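Local coordinates for glycoside hydrolase family 61 (Trichoderma reesei QM6a, PDB 5O2X), which probably cleaves cellulose oxidatively as a copper-dependent lytic polysaccharide monooxygenase of Auxiliary Activity family 9, at residues A[202-207]-A[216-221]; A[87-92]-A[158-163]. One frame throughout, in Å; residues are numbered along the deposited sequence. Where two conformers were deposited one is given.

Interaction 1. Residues A[202-207]-A[216-221]; sequences TDPGVL and NYIIPG. With MAN (alpha-D-mannopyranose), chain F.
Tyr217 reaches Gly205 with the far half of its ring. Its CG stands anti to the backbone N (chi1 -172°), which sends the ring from CB toward Gly205. CD1 only grazes Gly205 CA. CE1 comes closer, 3.4 Å from Gly205 CA, and CZ passes near Gly205 O. The hydroxyl ends the run: Tyr217 OH donates to Gly205 O at 2.7 Å. The donor sits at 124° to the C=O bond, tilted 15° from the carbonyl plane. The ring of Trp128 meets the same tyrosine edge-to-face.

Gly205 also turns its CA to the 216-221 backbone, with a CA-H...O contact to Ile218 O at 3.3 Å. Both segments belong to the long loop region that follows strand 193-194 in this AA9 domain, and neither forms a regular strand or helix. Within 202-207, Asp203 O takes the amides of both Val206 and Leu207, which curls the chain into a tight turn.

Val206 CG2 meets Pro220 CG obliquely at 3.8 Å. On the outer side, Pro204 CG touches Ile218 CD1 at 4.0 Å. Three waters bridge the segments. One joins Gly205 N to Ile218 O, and another links Ile218 N to Pro204 O, the latter bond weak. The third receives Gly221 N and donates to Asp203 OD2, which also accepts from His200 N. Next to Asp203, Thr202 OG1 carries an O-linked mannose.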
# COMPACT_ATOMS: atom_id res chain seq x y z
N THR A 202 14.50 5.20 13.56
CA THR A 202 15.45 4.26 14.17
C THR A 202 14.90 2.83 14.23
O THR A 202 15.56 1.96 14.82
CB THR A 202 15.76 4.70 15.59
OG1 THR A 202 14.50 4.75 16.30
CG2 THR A 202 16.47 6.06 15.62
N ASP A 203 13.73 2.54 13.66
CA ASP A 203 13.20 1.19 13.75
C ASP A 203 14.17 0.21 13.11
O ASP A 203 14.87 0.53 12.14
CB ASP A 203 11.86 1.09 13.03
CG ASP A 203 10.70 1.74 13.80
OD1 ASP A 203 10.87 2.08 14.98
OD2 ASP A 203 9.64 1.93 13.17
N PRO A 204 14.20 -1.04 13.60
CA PRO A 204 15.19 -2.01 13.09
C PRO A 204 15.01 -2.39 11.63
O PRO A 204 15.99 -2.82 11.01
CB PRO A 204 15.02 -3.21 14.05
CG PRO A 204 13.66 -3.05 14.60
CD PRO A 204 13.43 -1.58 14.75
N GLY A 205 13.82 -2.23 11.09
CA GLY A 205 13.59 -2.47 9.67
C GLY A 205 13.62 -1.23 8.80
O GLY A 205 13.35 -1.28 7.61
N VAL A 206 13.98 -0.09 9.41
CA VAL A 206 14.10 1.21 8.73
C VAL A 206 15.57 1.62 8.60
O VAL A 206 15.99 2.01 7.53
CB VAL A 206 13.28 2.29 9.46
CG1 VAL A 206 13.59 3.69 8.90
CG2 VAL A 206 11.80 1.98 9.36
N LEU A 207 16.29 1.55 9.72
CA LEU A 207 17.71 1.90 9.75
C LEU A 207 18.44 0.55 9.78
O LEU A 207 18.56 -0.08 10.84
CB LEU A 207 18.01 2.79 10.96
CG LEU A 207 19.48 3.19 11.11
CD1 LEU A 207 19.97 3.97 9.91
CD2 LEU A 207 19.66 4.00 12.37
N ASN A 216 18.81 -10.80 9.17
CA ASN A 216 17.44 -10.94 9.60
C ASN A 216 16.71 -9.61 9.41
O ASN A 216 17.35 -8.55 9.30
CB ASN A 216 17.33 -11.36 11.04
CG ASN A 216 17.85 -12.76 11.30
OD1 ASN A 216 18.55 -12.99 12.29
ND2 ASN A 216 17.43 -13.70 10.48
N TYR A 217 15.37 -9.66 9.38
CA TYR A 217 14.59 -8.45 9.08
C TYR A 217 13.29 -8.40 9.83
O TYR A 217 12.48 -9.31 9.67
CB TYR A 217 14.32 -8.31 7.60
CG TYR A 217 13.69 -6.98 7.26
CD1 TYR A 217 14.45 -5.85 7.33
CD2 TYR A 217 12.36 -6.87 6.93
CE1 TYR A 217 13.90 -4.61 7.05
CE2 TYR A 217 11.80 -5.63 6.63
CZ TYR A 217 12.58 -4.50 6.71
OH TYR A 217 12.00 -3.29 6.45
N ILE A 218 13.06 -7.30 10.58
CA ILE A 218 11.80 -7.03 11.28
C ILE A 218 11.02 -6.01 10.45
O ILE A 218 11.43 -4.84 10.40
CB ILE A 218 12.05 -6.53 12.70
CG1 ILE A 218 12.86 -7.55 13.50
CG2 ILE A 218 10.72 -6.18 13.38
CD1 ILE A 218 13.29 -7.04 14.85
N ILE A 219 9.93 -6.42 9.86
CA ILE A 219 9.15 -5.51 9.05
C ILE A 219 8.61 -4.41 9.96
O ILE A 219 8.06 -4.72 11.01
CB ILE A 219 7.97 -6.22 8.35
CG1 ILE A 219 8.44 -7.38 7.47
CG2 ILE A 219 7.13 -5.23 7.55
CD1 ILE A 219 7.33 -8.22 6.96
N PRO A 220 8.73 -3.13 9.59
CA PRO A 220 8.22 -2.05 10.38
C PRO A 220 6.70 -2.06 10.51
O PRO A 220 5.99 -2.65 9.69
CB PRO A 220 8.73 -0.78 9.60
CG PRO A 220 9.91 -1.26 8.82
CD PRO A 220 9.54 -2.66 8.43
N GLY A 221 6.23 -1.37 11.52
CA GLY A 221 4.80 -1.20 11.76
C GLY A 221 4.22 -2.27 12.67
O GLY A 221 4.93 -3.12 13.23
C1 MAN F . 14.37 3.89 17.45
C2 MAN F . 12.88 3.63 17.78
C3 MAN F . 12.19 4.90 18.23
C4 MAN F . 12.97 5.47 19.39
C5 MAN F . 14.41 5.71 18.96
C6 MAN F . 15.20 6.31 20.12
O2 MAN F . 12.72 2.66 18.83
O3 MAN F . 10.83 4.65 18.59
O4 MAN F . 12.30 6.68 19.75
O5 MAN F . 15.01 4.48 18.56
O6 MAN F . 16.55 6.56 19.70
O HOH W 1 8.11 -0.34 13.41
O HOH W 2 15.33 -5.65 11.02
O HOH W 3 11.20 -2.50 12.03

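Interaction 2. Residues A[87-92]-A[158-163]; sequences PGPIVD and EIIALH. With SO4 (sulfate ion), chain T.
Val91 lies beside Glu158, and the two side chains point the same way. Val91 CG2 comes within 3.5 Å of Glu158 OE1. Glu158 CG is anti to its backbone N (chi1 -179°) and the chain stays extended beyond it, which carries the carboxylate along the valine. The carboxylate is buried but well supplied with partners. OE1 accepts a hydrogen bond from Tyr199 OH and forms a salt bridge with Arg156, and OE2 accepts from Asn173. These donors would probably favour the charged form.

On the other face of the sheet, Ile90 and Ile159 run side by side, CG1 to CG1 at 4.1 Å. Their backbones form a non-hydrogen-bonded pair. Val91 and Glu158 make the hydrogen-bonded pair, with Val91 N to Glu158 O at 3.0 Å and Glu158 N to Val91 O at 2.9 Å. Two more bonds extend the ladder past the strand start at Ile90. Ile160 N gives a nearly straight bond (173°) to Pro89 O, and Leu162 N reaches Pro87 O at 2.8 Å. Gly88 packs its CA against Ile160 O at 3.1 Å, in a CA-H...O contact.

The Pro89 ring lies against Ile160 CB through CG. Its CD meets Leu162 CD1 at 3.7 Å, the two side chains crossing at about a right angle. Pro87 CD rests on His163 CB. His163 stacks on the copper ligand His86, and its NE2 donates to O4 of a sulfate, probably from the crystallisation liquor, which Gln172 also binds. Strands 90-92 and 158-161 run antiparallel, their directions 151° apart, as neighbours in the beta-sandwich of AA9 enzymes, and their loop ends approach the copper site.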
# COMPACT_ATOMS: atom_id res chain seq x y z
N PRO A 87 15.23 -3.15 -3.65
CA PRO A 87 14.95 -4.22 -2.69
C PRO A 87 14.23 -3.69 -1.44
O PRO A 87 14.63 -2.68 -0.87
CB PRO A 87 16.35 -4.69 -2.30
CG PRO A 87 17.21 -3.45 -2.40
CD PRO A 87 16.65 -2.73 -3.59
N GLY A 88 13.21 -4.43 -1.01
CA GLY A 88 12.61 -4.16 0.27
C GLY A 88 11.27 -4.85 0.46
O GLY A 88 10.79 -5.60 -0.40
N PRO A 89 10.65 -4.60 1.62
CA PRO A 89 9.40 -5.24 1.99
C PRO A 89 8.18 -4.57 1.37
O PRO A 89 8.24 -3.44 0.88
CB PRO A 89 9.38 -5.04 3.52
CG PRO A 89 10.04 -3.70 3.71
CD PRO A 89 11.18 -3.75 2.69
N ILE A 90 7.06 -5.30 1.45
CA ILE A 90 5.77 -4.82 0.98
C ILE A 90 4.75 -5.08 2.08
O ILE A 90 4.73 -6.18 2.67
CB ILE A 90 5.35 -5.52 -0.33
CG1 ILE A 90 6.34 -5.14 -1.43
CG2 ILE A 90 3.93 -5.14 -0.73
CD1 ILE A 90 6.16 -5.89 -2.74
N VAL A 91 3.93 -4.07 2.39
CA VAL A 91 2.91 -4.18 3.42
C VAL A 91 1.62 -3.56 2.92
O VAL A 91 1.59 -2.70 2.04
CB VAL A 91 3.37 -3.45 4.73
CG1 VAL A 91 4.51 -4.20 5.40
CG2 VAL A 91 3.72 -2.00 4.49
N ASP A 92 0.52 -4.00 3.55
CA ASP A 92 -0.80 -3.46 3.25
C ASP A 92 -1.57 -3.27 4.53
O ASP A 92 -1.53 -4.13 5.43
CB ASP A 92 -1.63 -4.39 2.34
CG ASP A 92 -1.04 -4.46 0.96
OD1 ASP A 92 -1.41 -3.64 0.10
OD2 ASP A 92 -0.18 -5.36 0.70
N GLU A 158 2.02 -0.35 0.34
CA GLU A 158 3.29 0.35 0.42
C GLU A 158 4.43 -0.60 0.13
O GLU A 158 4.53 -1.70 0.67
CB GLU A 158 3.44 0.90 1.85
CG GLU A 158 4.69 1.69 2.14
CD GLU A 158 4.68 2.22 3.56
OE1 GLU A 158 4.21 1.45 4.45
OE2 GLU A 158 5.07 3.38 3.79
N ILE A 159 5.37 -0.12 -0.70
CA ILE A 159 6.70 -0.71 -0.85
C ILE A 159 7.65 0.17 -0.07
O ILE A 159 7.55 1.40 -0.10
CB ILE A 159 7.16 -0.76 -2.33
CG1 ILE A 159 6.17 -1.48 -3.24
CG2 ILE A 159 8.52 -1.42 -2.41
CD1 ILE A 159 6.54 -1.41 -4.70
N ILE A 160 8.60 -0.45 0.64
CA ILE A 160 9.69 0.29 1.28
C ILE A 160 10.96 -0.15 0.55
O ILE A 160 11.17 -1.36 0.27
CB ILE A 160 9.75 0.03 2.78
CG1 ILE A 160 8.41 0.35 3.45
CG2 ILE A 160 10.87 0.90 3.39
CD1 ILE A 160 8.34 0.04 4.89
N ALA A 161 11.79 0.79 0.13
CA ALA A 161 13.06 0.51 -0.49
C ALA A 161 14.17 0.71 0.52
O ALA A 161 14.24 1.75 1.19
CB ALA A 161 13.29 1.39 -1.68
N LEU A 162 15.07 -0.29 0.59
CA LEU A 162 16.10 -0.35 1.61
C LEU A 162 17.52 -0.24 1.07
O LEU A 162 18.46 -0.41 1.85
CB LEU A 162 15.94 -1.62 2.45
CG LEU A 162 14.63 -1.76 3.20
CD1 LEU A 162 14.61 -3.12 3.90
CD2 LEU A 162 14.39 -0.62 4.19
N HIS A 163 17.70 -0.01 -0.22
CA HIS A 163 19.06 0.04 -0.77
C HIS A 163 19.93 1.14 -0.16
O HIS A 163 21.15 1.00 -0.12
CB HIS A 163 18.99 0.21 -2.28
CG HIS A 163 18.21 1.40 -2.71
ND1 HIS A 163 16.86 1.52 -2.48
CD2 HIS A 163 18.63 2.55 -3.29
CE1 HIS A 163 16.47 2.70 -2.93
NE2 HIS A 163 17.52 3.34 -3.43
S SO4 T . 18.30 6.20 -5.63
O1 SO4 T . 19.48 5.35 -5.90
O2 SO4 T . 18.81 7.57 -5.79
O3 SO4 T . 17.20 5.84 -6.57
O4 SO4 T . 17.80 5.95 -4.32

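How the interactions relate
Along the chain, interaction 2 comes first. It pairs the start of strand 90-96 with the end of strand 151-161 and closes a long loop of 65 residues that holds strands 110-121 and 139-143. Interaction 1 follows in series, neither nested in it nor crossing it. It closes a short loop of eight residues in the irregular region between strands 193-194 and 241-243. The two contacts still touch. Tyr217 packs on Pro89 and Leu162, Gly205 O meets Leu162 CD2, and Ile219 lies on Val91. The late loop region is thus laid over the sheet where strands 90-96 and 151-161 pair, on the face that carries Val91.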